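Local coordinates for protein aromatic-amino-acid aminotransferase (Burkholderia pseudomallei, PDB 4F4E) that probably catalyses transfer of the amino group of tyrosine and related aromatic amino acids to 2-oxoglutarate, using pyridoxal 5'-phosphate as cofactor, at residues Y170-D174 and H205-D211; V180-L186 and Q216-V220; G347-L352 and L408-A412; R383-F388 and A414-V418. All coordinates share one frame; numbering follows the deposited sequence.

Contact 1: residues Y170-D174 and H205-D211. With EDO (1,2-ethanediol), chain C; EDO (1,2-ethanediol), chain D.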
loop_
_atom_site.group_PDB
_atom_site.type_symbol
_atom_site.label_atom_id
_atom_site.label_comp_id
_atom_site.label_asym_id
_atom_site.label_seq_id
_atom_site.Cartn_x
_atom_site.Cartn_y
_atom_site.Cartn_z
ATOM N N TYR A 170 -18.385 -13.760 -17.224
ATOM C CA TYR A 170 -18.487 -14.854 -18.143
ATOM C C TYR A 170 -18.959 -16.110 -17.399
ATOM O O TYR A 170 -18.547 -16.331 -16.252
ATOM C CB TYR A 170 -17.180 -15.140 -18.907
ATOM C CG TYR A 170 -15.918 -15.303 -18.071
ATOM C CD1 TYR A 170 -15.585 -16.510 -17.514
ATOM C CD2 TYR A 170 -15.034 -14.241 -17.880
ATOM C CE1 TYR A 170 -14.417 -16.664 -16.761
ATOM C CE2 TYR A 170 -13.851 -14.395 -17.156
ATOM C CZ TYR A 170 -13.563 -15.598 -16.573
ATOM O OH TYR A 170 -12.402 -15.765 -15.799
ATOM N N PRO A 171 -19.837 -16.909 -18.044
ATOM C CA PRO A 171 -20.175 -18.214 -17.475
ATOM C C PRO A 171 -18.911 -18.973 -17.095
ATOM O O PRO A 171 -17.926 -18.907 -17.833
ATOM C CB PRO A 171 -20.943 -18.912 -18.609
ATOM C CG PRO A 171 -21.488 -17.795 -19.453
ATOM C CD PRO A 171 -20.411 -16.736 -19.399
ATOM N N TYR A 172 -18.941 -19.689 -15.968
ATOM C CA TYR A 172 -17.770 -20.417 -15.497
ATOM C C TYR A 172 -18.158 -21.601 -14.630
ATOM O O TYR A 172 -18.160 -22.746 -15.112
ATOM C CB TYR A 172 -16.757 -19.475 -14.784
ATOM C CG TYR A 172 -15.459 -20.170 -14.498
ATOM C CD1 TYR A 172 -14.585 -20.438 -15.510
ATOM C CD2 TYR A 172 -15.178 -20.703 -13.239
ATOM C CE1 TYR A 172 -13.409 -21.147 -15.293
ATOM C CE2 TYR A 172 -14.007 -21.354 -12.990
ATOM C CZ TYR A 172 -13.120 -21.596 -14.015
ATOM O OH TYR A 172 -11.934 -22.305 -13.795
ATOM N N TYR A 173 -18.565 -21.350 -13.385
ATOM C CA TYR A 173 -18.972 -22.431 -12.491
ATOM C C TYR A 173 -20.335 -23.018 -12.889
ATOM O O TYR A 173 -21.292 -22.268 -13.089
ATOM C CB TYR A 173 -19.077 -21.914 -11.067
ATOM C CG TYR A 173 -19.554 -22.994 -10.136
ATOM C CD1 TYR A 173 -18.737 -24.068 -9.805
ATOM C CD2 TYR A 173 -20.828 -22.966 -9.613
ATOM C CE1 TYR A 173 -19.198 -25.092 -8.942
ATOM C CE2 TYR A 173 -21.285 -23.986 -8.793
ATOM C CZ TYR A 173 -20.468 -25.024 -8.457
ATOM O OH TYR A 173 -20.990 -25.975 -7.604
ATOM N N ASP A 174 -20.425 -24.340 -12.960
ATOM C CA ASP A 174 -21.644 -25.039 -13.381
ATOM C C ASP A 174 -22.129 -25.870 -12.177
ATOM O O ASP A 174 -21.505 -26.863 -11.833
ATOM C CB ASP A 174 -21.283 -25.921 -14.572
ATOM C CG ASP A 174 -22.474 -26.645 -15.173
ATOM O OD1 ASP A 174 -23.468 -26.941 -14.446
ATOM O OD2 ASP A 174 -22.377 -26.926 -16.401
ATOM N N HIS A 205 -9.148 -21.920 -8.401
ATOM C CA HIS A 205 -10.241 -20.950 -8.522
ATOM C C HIS A 205 -10.824 -20.556 -7.195
ATOM O O HIS A 205 -11.136 -21.408 -6.366
ATOM C CB HIS A 205 -11.355 -21.456 -9.460
ATOM C CG HIS A 205 -12.356 -20.402 -9.799
ATOM N ND1 HIS A 205 -13.585 -20.307 -9.156
ATOM C CD2 HIS A 205 -12.277 -19.288 -10.669
ATOM C CE1 HIS A 205 -14.237 -19.240 -9.647
ATOM N NE2 HIS A 205 -13.451 -18.600 -10.536
ATOM N N ASN A 206 -10.999 -19.250 -7.009
ATOM C CA ASN A 206 -11.553 -18.692 -5.768
ATOM C C ASN A 206 -12.830 -18.000 -6.199
ATOM O O ASN A 206 -12.729 -17.031 -6.914
ATOM C CB ASN A 206 -10.558 -17.705 -5.166
ATOM C CG ASN A 206 -11.114 -17.044 -3.920
ATOM O OD1 ASN A 206 -12.316 -17.175 -3.642
ATOM N ND2 ASN A 206 -10.295 -16.297 -3.199
ATOM N N PRO A 207 -14.037 -18.495 -5.798
ATOM C CA PRO A 207 -14.298 -19.336 -4.627
ATOM C C PRO A 207 -14.672 -20.788 -4.866
ATOM O O PRO A 207 -15.028 -21.460 -3.892
ATOM C CB PRO A 207 -15.493 -18.614 -4.004
ATOM C CG PRO A 207 -16.301 -18.188 -5.173
ATOM C CD PRO A 207 -15.290 -17.867 -6.266
ATOM N N THR A 208 -14.614 -21.303 -6.096
ATOM C CA THR A 208 -15.233 -22.621 -6.344
ATOM C C THR A 208 -14.292 -23.831 -6.335
ATOM O O THR A 208 -14.763 -24.958 -6.180
ATOM C CB THR A 208 -16.009 -22.660 -7.672
ATOM O OG1 THR A 208 -15.099 -22.653 -8.747
ATOM C CG2 THR A 208 -16.975 -21.523 -7.782
ATOM N N GLY A 209 -12.989 -23.602 -6.540
ATOM C CA GLY A 209 -12.031 -24.649 -6.776
ATOM C C GLY A 209 -12.055 -25.341 -8.125
ATOM O O GLY A 209 -11.315 -26.282 -8.355
ATOM N N VAL A 210 -12.886 -24.871 -9.026
ATOM C CA VAL A 210 -13.041 -25.515 -10.330
ATOM C C VAL A 210 -12.087 -24.858 -11.286
ATOM O O VAL A 210 -12.191 -23.649 -11.486
ATOM C CB VAL A 210 -14.487 -25.332 -10.845
ATOM C CG1 VAL A 210 -14.557 -25.585 -12.357
ATOM C CG2 VAL A 210 -15.451 -26.241 -10.017
ATOM N N ASP A 211 -11.190 -25.650 -11.869
ATOM C CA ASP A 211 -10.105 -25.143 -12.720
ATOM C C ASP A 211 -10.202 -25.653 -14.137
ATOM O O ASP A 211 -10.806 -26.714 -14.403
ATOM C CB ASP A 211 -8.771 -25.596 -12.177
ATOM C CG ASP A 211 -8.290 -24.775 -11.010
ATOM O OD1 ASP A 211 -8.927 -23.765 -10.652
ATOM O OD2 ASP A 211 -7.304 -25.191 -10.423
HETATM C C1 EDO C . -11.331 -18.697 -14.826
HETATM O O1 EDO C . -10.796 -17.474 -14.380
HETATM C C2 EDO C . -10.263 -19.747 -15.166
HETATM O O2 EDO C . -9.582 -20.166 -14.017
HETATM C C1 EDO D . -13.002 -16.285 -0.569
HETATM O O1 EDO D . -13.500 -15.750 -1.812
HETATM C C2 EDO D . -12.181 -15.239 0.190
HETATM O O2 EDO D . -10.875 -15.115 -0.443
#
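Tyr172 and Val210 supply the hydrogen bond that joins the two segments: the phenol OH of Tyr172 donates to Val210 O at 2.7 Å, tilted about 30° from the plane of that carbonyl. The tyrosine thus uses its hydroxyl to grip the backbone of a loop that has no regular secondary structure of its own.

The aromatic contact comes from the same ring. Tyr172 CE2 hangs over the centre of the His205 imidazole, 3.6 Å from His205 CD2, while the two planes meet obliquely at 35°. A 1,2-ethanediol, probably from the crystallisation liquor, lies over a face of the Tyr172 ring and donates from O1 to Tyr170 OH. Most of the apolar packing comes from Tyr173, whose CD1 lies 3.7 Å from Thr208 CG2; Val210 CG2 meets the rim of the same ring, near its plane.

Bonds inside the loop fix what the tyrosines touch. His205 ND1 and Thr208 OG1 are 2.8 Å apart and hydrogen-bonded. Thr208 OG1 (chi1 72°) also accepts from Val210 N at 3.1 Å, which makes an ST turn. The carboxylate of Asp211 ties back to His205 N through OD1 and to Cys204 N and Arg368 through OD2. This braced loop carries Asn206, which precedes a cis peptide to Pro207 and donates from ND2 to O3 of the pyridoxal phosphate-lysine residue at position 269.

Strand 167-174 runs between strands 146-150 and 179-180 of the large sheet. Met185 of helix 182-189 packs on Tyr172, and Tyr373 of strand 371-373 meets the Tyr173 ring edge-to-face.

Contact 2: residues V180-L186 and Q216-V220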
loop_
_atom_site.group_PDB
_atom_site.type_symbol
_atom_site.label_atom_id
_atom_site.label_comp_id
_atom_site.label_asym_id
_atom_site.label_seq_id
_atom_site.Cartn_x
_atom_site.Cartn_y
_atom_site.Cartn_z
ATOM N N VAL A 180 -16.837 -26.850 -14.790
ATOM C CA VAL A 180 -16.809 -25.601 -15.541
ATOM C C VAL A 180 -17.772 -25.726 -16.733
ATOM O O VAL A 180 -17.843 -26.790 -17.383
ATOM C CB VAL A 180 -15.388 -25.237 -16.010
ATOM C CG1 VAL A 180 -14.802 -26.361 -16.831
ATOM C CG2 VAL A 180 -15.410 -23.939 -16.828
ATOM N N ASN A 181 -18.558 -24.672 -16.966
ATOM C CA ASN A 181 -19.375 -24.559 -18.173
ATOM C C ASN A 181 -18.452 -23.926 -19.196
ATOM O O ASN A 181 -18.558 -22.745 -19.446
ATOM C CB ASN A 181 -20.614 -23.702 -17.936
ATOM C CG ASN A 181 -21.379 -23.401 -19.197
ATOM O OD1 ASN A 181 -21.070 -23.931 -20.260
ATOM N ND2 ASN A 181 -22.353 -22.540 -19.097
ATOM N N PHE A 182 -17.578 -24.731 -19.797
ATOM C CA PHE A 182 -16.569 -24.203 -20.698
ATOM C C PHE A 182 -17.174 -23.669 -21.979
ATOM O O PHE A 182 -16.668 -22.695 -22.546
ATOM C CB PHE A 182 -15.460 -25.207 -20.997
ATOM C CG PHE A 182 -14.315 -24.589 -21.736
ATOM C CD1 PHE A 182 -13.528 -23.612 -21.114
ATOM C CD2 PHE A 182 -14.143 -24.822 -23.085
ATOM C CE1 PHE A 182 -12.508 -22.980 -21.783
ATOM C CE2 PHE A 182 -13.118 -24.177 -23.773
ATOM C CZ PHE A 182 -12.303 -23.257 -23.126
ATOM N N ASP A 183 -18.245 -24.307 -22.453
ATOM C CA ASP A 183 -18.924 -23.836 -23.646
ATOM C C ASP A 183 -19.457 -22.417 -23.458
ATOM O O ASP A 183 -19.357 -21.574 -24.363
ATOM C CB ASP A 183 -20.065 -24.772 -24.054
ATOM C CG ASP A 183 -19.583 -26.185 -24.426
ATOM O OD1 ASP A 183 -18.389 -26.385 -24.768
ATOM O OD2 ASP A 183 -20.425 -27.093 -24.378
ATOM N N GLY A 184 -20.015 -22.147 -22.284
ATOM C CA GLY A 184 -20.563 -20.846 -21.987
ATOM C C GLY A 184 -19.422 -19.849 -21.850
ATOM O O GLY A 184 -19.533 -18.706 -22.316
ATOM N N MET A 185 -18.323 -20.276 -21.237
ATOM C CA MET A 185 -17.183 -19.360 -21.096
ATOM C C MET A 185 -16.660 -18.952 -22.470
ATOM O O MET A 185 -16.485 -17.790 -22.769
ATOM C CB MET A 185 -16.045 -20.027 -20.351
ATOM C CG MET A 185 -14.835 -19.115 -20.182
ATOM S SD MET A 185 -13.559 -19.852 -19.122
ATOM C CE MET A 185 -12.275 -18.591 -19.190
ATOM N N LEU A 186 -16.382 -19.940 -23.303
ATOM C CA LEU A 186 -15.790 -19.649 -24.575
ATOM C C LEU A 186 -16.748 -18.810 -25.425
ATOM O O LEU A 186 -16.320 -17.869 -26.135
ATOM C CB LEU A 186 -15.394 -20.940 -25.283
ATOM C CG LEU A 186 -14.190 -20.624 -26.167
ATOM C CD1 LEU A 186 -12.942 -20.494 -25.287
ATOM C CD2 LEU A 186 -14.052 -21.698 -27.231
ATOM N N GLN A 216 -8.205 -26.618 -22.309
ATOM C CA GLN A 216 -9.192 -25.553 -22.272
ATOM C C GLN A 216 -8.451 -24.214 -22.235
ATOM O O GLN A 216 -8.894 -23.225 -22.853
ATOM C CB GLN A 216 -10.126 -25.726 -21.078
ATOM C CG GLN A 216 -11.048 -26.945 -21.216
ATOM C CD GLN A 216 -11.774 -27.275 -19.913
ATOM O OE1 GLN A 216 -11.195 -27.180 -18.839
ATOM N NE2 GLN A 216 -13.069 -27.625 -20.014
ATOM N N TRP A 217 -7.322 -24.179 -21.532
ATOM C CA TRP A 217 -6.505 -22.971 -21.491
ATOM C C TRP A 217 -6.036 -22.620 -22.882
ATOM O O TRP A 217 -6.057 -21.438 -23.254
ATOM C CB TRP A 217 -5.318 -23.133 -20.585
ATOM C CG TRP A 217 -5.594 -22.837 -19.129
ATOM C CD1 TRP A 217 -5.497 -23.704 -18.047
ATOM C CD2 TRP A 217 -5.993 -21.561 -18.581
ATOM N NE1 TRP A 217 -5.793 -23.066 -16.870
ATOM C CE2 TRP A 217 -6.097 -21.751 -17.127
ATOM C CE3 TRP A 217 -6.249 -20.317 -19.125
ATOM C CZ2 TRP A 217 -6.454 -20.737 -16.292
ATOM C CZ3 TRP A 217 -6.600 -19.289 -18.266
ATOM C CH2 TRP A 217 -6.727 -19.504 -16.889
ATOM N N ALA A 218 -5.675 -23.621 -23.697
ATOM C CA ALA A 218 -5.198 -23.310 -25.064
ATOM C C ALA A 218 -6.293 -22.657 -25.904
ATOM O O ALA A 218 -6.024 -21.759 -26.726
ATOM C CB ALA A 218 -4.645 -24.580 -25.751
ATOM N N GLN A 219 -7.536 -23.079 -25.695
ATOM C CA GLN A 219 -8.656 -22.478 -26.415
ATOM C C GLN A 219 -8.869 -21.044 -25.954
ATOM O O GLN A 219 -9.157 -20.166 -26.760
ATOM C CB GLN A 219 -9.937 -23.267 -26.226
ATOM C CG GLN A 219 -9.793 -24.673 -26.799
ATOM C CD GLN A 219 -11.025 -25.518 -26.620
ATOM O OE1 GLN A 219 -11.993 -25.363 -27.357
ATOM N NE2 GLN A 219 -10.980 -26.446 -25.684
ATOM N N VAL A 220 -8.741 -20.826 -24.647
ATOM C CA VAL A 220 -8.883 -19.479 -24.122
ATOM C C VAL A 220 -7.834 -18.537 -24.724
ATOM O O VAL A 220 -8.173 -17.449 -25.178
ATOM C CB VAL A 220 -8.840 -19.438 -22.583
ATOM C CG1 VAL A 220 -8.864 -18.002 -22.118
ATOM C CG2 VAL A 220 -10.043 -20.193 -22.017
HETATM O O HOH W 1 -15.464 -28.828 -18.660
#
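Val180 and Gln216 begin the contact, with Val180 CG1 3.8 Å from Gln216 NE2. A water accepts from that NE2 and returns a weak bond to Val180 O, so the amide is linked to the backbone just ahead of the helix. Asn181 is the N-cap: its OD1 accepts from Gly184 N at 2.9 Å and secures the first turn.

Phe182 then provides the main surface. Its CG lies anti to the backbone N (chi1 -171°), which sends the ring across to helix 216-220. Gln216 CB sits over one face in a CH-pi contact, 3.9 Å from the ring centroid and 19° off the normal. Val220 CG2 approaches the ring edge, 3.7 Å from Phe182 CE1, while Gln219 NE2 comes in obliquely at CE2. Met185, fully extended, brings CE to 3.9 Å from the same Val220 CG2. Last comes Leu186, with CD1 4.1 Å from Gln219 O.

The two short helical segments run nearly parallel, 16° apart with axes 11.2 Å from each other, a spacing bridged chiefly by the phenylalanine ring. Both lean on Leu200 of strand 197-201, through Met185 and Trp217, and Trp217 continues the packing onto helix 249-256.

Contact 3: residues G347-L352 and L408-A412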
loop_
_atom_site.group_PDB
_atom_site.type_symbol
_atom_site.label_atom_id
_atom_site.label_comp_id
_atom_site.label_asym_id
_atom_site.label_seq_id
_atom_site.Cartn_x
_atom_site.Cartn_y
_atom_site.Cartn_z
ATOM N N GLY A 347 -10.225 -37.336 2.308
ATOM C CA GLY A 347 -10.803 -37.846 3.554
ATOM C C GLY A 347 -12.277 -37.491 3.645
ATOM O O GLY A 347 -13.064 -38.294 4.117
ATOM N N LEU A 348 -12.667 -36.293 3.205
ATOM C CA LEU A 348 -14.079 -35.906 3.231
ATOM C C LEU A 348 -14.859 -36.755 2.243
ATOM O O LEU A 348 -15.929 -37.319 2.554
ATOM C CB LEU A 348 -14.265 -34.411 2.967
ATOM C CG LEU A 348 -15.691 -33.822 3.005
ATOM C CD1 LEU A 348 -16.376 -33.966 4.376
ATOM C CD2 LEU A 348 -15.667 -32.373 2.555
ATOM N N VAL A 349 -14.320 -36.914 1.034
ATOM C CA VAL A 349 -15.000 -37.758 0.057
ATOM C C VAL A 349 -15.203 -39.187 0.566
ATOM O O VAL A 349 -16.306 -39.726 0.488
ATOM C CB VAL A 349 -14.215 -37.792 -1.269
ATOM C CG1 VAL A 349 -14.898 -38.734 -2.255
ATOM C CG2 VAL A 349 -14.119 -36.358 -1.861
ATOM N N GLU A 350 -14.148 -39.783 1.112
ATOM C CA GLU A 350 -14.251 -41.160 1.613
ATOM C C GLU A 350 -15.330 -41.273 2.698
ATOM O O GLU A 350 -16.113 -42.243 2.724
ATOM C CB GLU A 350 -12.941 -41.647 2.220
ATOM C CG GLU A 350 -11.768 -41.932 1.295
ATOM C CD GLU A 350 -10.433 -42.002 2.081
ATOM O OE1 GLU A 350 -10.347 -41.486 3.232
ATOM O OE2 GLU A 350 -9.459 -42.575 1.548
ATOM N N ARG A 351 -15.320 -40.323 3.628
ATOM C CA ARG A 351 -16.235 -40.352 4.757
ATOM C C ARG A 351 -17.692 -40.189 4.353
ATOM O O ARG A 351 -18.564 -40.861 4.910
ATOM C CB ARG A 351 -15.834 -39.283 5.778
ATOM C CG ARG A 351 -14.583 -39.671 6.541
ATOM C CD ARG A 351 -14.002 -38.469 7.239
ATOM N NE ARG A 351 -12.946 -38.825 8.160
ATOM C CZ ARG A 351 -11.744 -39.254 7.800
ATOM N NH1 ARG A 351 -11.379 -39.363 6.522
ATOM N NH2 ARG A 351 -10.886 -39.586 8.733
ATOM N N LEU A 352 -17.953 -39.301 3.377
ATOM C CA LEU A 352 -19.314 -39.089 2.907
ATOM C C LEU A 352 -19.799 -40.265 2.091
ATOM O O LEU A 352 -20.971 -40.600 2.141
ATOM C CB LEU A 352 -19.415 -37.768 2.136
ATOM C CG LEU A 352 -19.234 -36.531 3.013
ATOM C CD1 LEU A 352 -19.113 -35.275 2.185
ATOM C CD2 LEU A 352 -20.356 -36.378 4.048
ATOM N N LEU A 408 -12.065 -33.026 10.926
ATOM C CA LEU A 408 -12.555 -33.651 9.682
ATOM C C LEU A 408 -13.772 -34.547 9.951
ATOM O O LEU A 408 -14.747 -34.514 9.225
ATOM C CB LEU A 408 -11.459 -34.422 8.951
ATOM C CG LEU A 408 -11.875 -35.100 7.646
ATOM C CD1 LEU A 408 -12.528 -34.167 6.636
ATOM C CD2 LEU A 408 -10.671 -35.788 7.060
ATOM N N ASP A 409 -13.724 -35.339 11.013
ATOM C CA ASP A 409 -14.781 -36.276 11.244
ATOM C C ASP A 409 -16.030 -35.582 11.758
ATOM O O ASP A 409 -17.146 -35.966 11.415
ATOM C CB ASP A 409 -14.340 -37.348 12.226
ATOM C CG ASP A 409 -13.136 -38.090 11.723
ATOM O OD1 ASP A 409 -13.227 -38.804 10.762
ATOM O OD2 ASP A 409 -12.065 -37.910 12.260
ATOM N N VAL A 410 -15.825 -34.589 12.600
ATOM C CA VAL A 410 -16.909 -33.761 13.099
ATOM C C VAL A 410 -17.685 -33.121 11.941
ATOM O O VAL A 410 -18.921 -33.204 11.853
ATOM C CB VAL A 410 -16.348 -32.731 14.084
ATOM C CG1 VAL A 410 -17.426 -31.739 14.484
ATOM C CG2 VAL A 410 -15.809 -33.452 15.343
ATOM N N VAL A 411 -16.939 -32.523 11.005
ATOM C CA VAL A 411 -17.530 -31.868 9.866
ATOM C C VAL A 411 -18.239 -32.862 8.942
ATOM O O VAL A 411 -19.400 -32.623 8.512
ATOM C CB VAL A 411 -16.481 -31.057 9.058
ATOM C CG1 VAL A 411 -17.050 -30.597 7.714
ATOM C CG2 VAL A 411 -15.978 -29.855 9.859
ATOM N N ALA A 412 -17.582 -33.985 8.626
ATOM C CA ALA A 412 -18.174 -34.967 7.736
ATOM C C ALA A 412 -19.474 -35.545 8.315
ATOM O O ALA A 412 -20.481 -35.694 7.608
ATOM C CB ALA A 412 -17.206 -36.094 7.438
#
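Arg351 and Asp409 form a salt bridge at the border of a packed helix pair, in which the end of the long helix 324-354 meets the start of the C-terminal helix 408-419. The short axes are 10.0 Å apart and inclined at 48°, and both helices probably belong to the small domain, as in other aminotransferases of this class.

Traced outward, the arginine passes from an apolar neighbour to a charged one. Its CB rests 3.8 Å from Ala412 CB, the small residue that lets the backbones come near. The chain is extended from CG to NE, and its CD is near both Ala412 CB and Asp409 OD1. NE then donates to Asp409 OD1 at 2.6 Å in an almost straight bond (169°). The oxygen lies in the guanidinium plane, yet the donor reaches it from above the carboxylate plane. NH2 adds only a weak bond to the same oxygen. Over the centre of the guanidinium face sits Leu408 CD2, so an apolar methyl covers the flat charged group while its edge does the bonding.

The rest is mainly apolar: Leu348 CD1 lies 3.8 Å from Ala412 CB and Leu348 CB faces Leu408 CD1, while Leu352 CD2 touches the carbonyl oxygen of Ala412.

The remaining tip turns back to its own helix, where Arg351 NH1 donates to Gly347 O at 3.1 Å; that carbonyl also receives Arg351 N, from the opposite face of its plane.

Contact 4: residues R383-F388 and A414-V418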
loop_
_atom_site.group_PDB
_atom_site.type_symbol
_atom_site.label_atom_id
_atom_site.label_comp_id
_atom_site.label_asym_id
_atom_site.label_seq_id
_atom_site.Cartn_x
_atom_site.Cartn_y
_atom_site.Cartn_z
ATOM N N ARG A 383 -28.851 -25.050 8.565
ATOM C CA ARG A 383 -29.014 -26.182 9.487
ATOM C C ARG A 383 -27.659 -26.588 10.017
ATOM O O ARG A 383 -27.523 -26.865 11.205
ATOM C CB ARG A 383 -29.663 -27.412 8.841
ATOM C CG ARG A 383 -31.159 -27.273 8.589
ATOM C CD ARG A 383 -31.881 -28.611 8.557
ATOM N NE ARG A 383 -31.448 -29.530 7.498
ATOM C CZ ARG A 383 -31.736 -29.397 6.190
ATOM N NH1 ARG A 383 -32.431 -28.356 5.702
ATOM N NH2 ARG A 383 -31.298 -30.302 5.333
ATOM N N LEU A 384 -26.661 -26.630 9.142
ATOM C CA LEU A 384 -25.316 -27.057 9.540
ATOM C C LEU A 384 -24.802 -26.125 10.636
ATOM O O LEU A 384 -24.099 -26.558 11.540
ATOM C CB LEU A 384 -24.396 -27.079 8.311
ATOM C CG LEU A 384 -22.979 -27.623 8.361
ATOM C CD1 LEU A 384 -23.030 -29.137 8.658
ATOM C CD2 LEU A 384 -22.228 -27.324 7.044
ATOM N N ARG A 385 -25.146 -24.834 10.548
ATOM C CA ARG A 385 -24.703 -23.843 11.523
ATOM C C ARG A 385 -25.458 -24.012 12.850
ATOM O O ARG A 385 -24.866 -24.156 13.919
ATOM C CB ARG A 385 -24.875 -22.426 10.955
ATOM C CG ARG A 385 -24.608 -21.345 11.958
ATOM C CD ARG A 385 -24.795 -19.937 11.389
ATOM N NE ARG A 385 -26.189 -19.706 11.026
ATOM C CZ ARG A 385 -26.646 -19.666 9.778
ATOM N NH1 ARG A 385 -25.825 -19.866 8.729
ATOM N NH2 ARG A 385 -27.941 -19.447 9.574
ATOM N N GLU A 386 -26.779 -24.055 12.753
ATOM C CA GLU A 386 -27.620 -24.064 13.941
ATOM C C GLU A 386 -27.513 -25.392 14.696
ATOM O O GLU A 386 -27.357 -25.405 15.917
ATOM C CB GLU A 386 -29.069 -23.811 13.542
ATOM C CG GLU A 386 -29.256 -22.390 13.021
ATOM C CD GLU A 386 -30.558 -22.158 12.256
ATOM O OE1 GLU A 386 -30.891 -20.968 12.059
ATOM O OE2 GLU A 386 -31.235 -23.123 11.813
ATOM N N GLU A 387 -27.582 -26.492 13.951
ATOM C CA GLU A 387 -27.622 -27.814 14.553
ATOM C C GLU A 387 -26.238 -28.281 15.008
ATOM O O GLU A 387 -26.160 -29.022 15.984
ATOM C CB GLU A 387 -28.249 -28.813 13.604
ATOM C CG GLU A 387 -29.715 -28.495 13.339
ATOM C CD GLU A 387 -30.357 -29.454 12.369
ATOM O OE1 GLU A 387 -29.612 -30.112 11.622
ATOM O OE2 GLU A 387 -31.609 -29.584 12.400
ATOM N N PHE A 388 -25.186 -27.829 14.319
ATOM C CA PHE A 388 -23.848 -28.428 14.474
ATOM C C PHE A 388 -22.714 -27.470 14.722
ATOM O O PHE A 388 -21.615 -27.916 15.011
ATOM C CB PHE A 388 -23.546 -29.402 13.315
ATOM C CG PHE A 388 -24.501 -30.534 13.253
ATOM C CD1 PHE A 388 -24.407 -31.559 14.170
ATOM C CD2 PHE A 388 -25.537 -30.560 12.341
ATOM C CE1 PHE A 388 -25.279 -32.616 14.161
ATOM C CE2 PHE A 388 -26.438 -31.607 12.355
ATOM C CZ PHE A 388 -26.318 -32.620 13.255
ATOM N N ALA A 414 -21.419 -34.111 10.558
ATOM C CA ALA A 414 -22.436 -33.064 10.550
ATOM C C ALA A 414 -23.080 -32.955 9.162
ATOM O O ALA A 414 -24.311 -32.912 9.026
ATOM C CB ALA A 414 -21.860 -31.746 10.995
ATOM N N ILE A 415 -22.264 -32.974 8.117
ATOM C CA ILE A 415 -22.786 -32.927 6.743
ATOM C C ILE A 415 -23.681 -34.115 6.447
ATOM O O ILE A 415 -24.801 -33.961 5.915
ATOM C CB ILE A 415 -21.646 -32.786 5.718
ATOM C CG1 ILE A 415 -20.973 -31.412 5.855
ATOM C CG2 ILE A 415 -22.155 -32.979 4.279
ATOM C CD1 ILE A 415 -19.677 -31.243 5.099
ATOM N N ALA A 416 -23.227 -35.300 6.827
ATOM C CA ALA A 416 -24.039 -36.499 6.680
ATOM C C ALA A 416 -25.401 -36.388 7.387
ATOM O O ALA A 416 -26.449 -36.835 6.837
ATOM C CB ALA A 416 -23.266 -37.705 7.143
ATOM N N ALA A 417 -25.412 -35.773 8.568
ATOM C CA ALA A 417 -26.625 -35.569 9.309
ATOM C C ALA A 417 -27.589 -34.618 8.595
ATOM O O ALA A 417 -28.788 -34.890 8.562
ATOM C CB ALA A 417 -26.350 -35.095 10.712
ATOM N N VAL A 418 -27.061 -33.533 8.052
ATOM C CA VAL A 418 -27.878 -32.516 7.375
ATOM C C VAL A 418 -28.419 -33.067 6.053
ATOM O O VAL A 418 -29.572 -32.757 5.698
ATOM C CB VAL A 418 -27.071 -31.248 7.104
ATOM C CG1 VAL A 418 -27.759 -30.332 6.096
ATOM C CG2 VAL A 418 -26.771 -30.524 8.421
#
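A single knob-into-hole contact joins helix 378-388 to the end of the C-terminal helix 408-419: Val418 is the knob, and Arg383, Leu384, Glu387 and Phe388 surround it. The short axes cross at 111° and 10.0 Å. Val418 CG2 reaches down to the helix backbone, 3.9 Å from Leu384 CA.

Next to the knob, Leu384 CD1 presses on Ala414 CB at 3.7 Å. Its CG, anti to the backbone N (chi1 -173°), carries CD1 over to the other helix. Phe388 closes the other end of the contact. Ala414 CA stands above the ring centre, 4.3 Å from the centroid, in a CH-pi contact, and the far end of the Phe388 ring, CZ, meets Ala417 CB at 3.5 Å.

Arg383 adds the polar element. Bent at chi3 (-62°), the Arg383 chain brings NH2 to Val418 O at 3.0 Å, with the oxygen in the guanidinium plane. Val418 lies so near the C-terminus of the chain that no residue four places on exists to donate to its carbonyl; the arginine serves instead, and its positive charge would probably suit the partial negative charge at a helix C-terminus.

Overall arrangement
The four contacts form two touching pairs. Contacts 1 and 2, with centres 11 Å apart, interlock along the chain: their segments alternate, and the backbone of Tyr172 probably bonds to that of Asn181. They join the edge of the large mixed sheet to its flanking helices and to the loop bearing a cofactor ligand. Contacts 3 and 4 follow in sequence and also alternate; their centres lie 13 Å apart, and they share helix 408-419 and meet where Leu352 touches Ile415. Centres of the two pairs are about 23 to 35 Å from each other, without touching. One pair thus packs the edge region of the large sheet, with contact 1 reaching the cofactor through Asn206; the other packs the C-terminal helical region, probably the small domain.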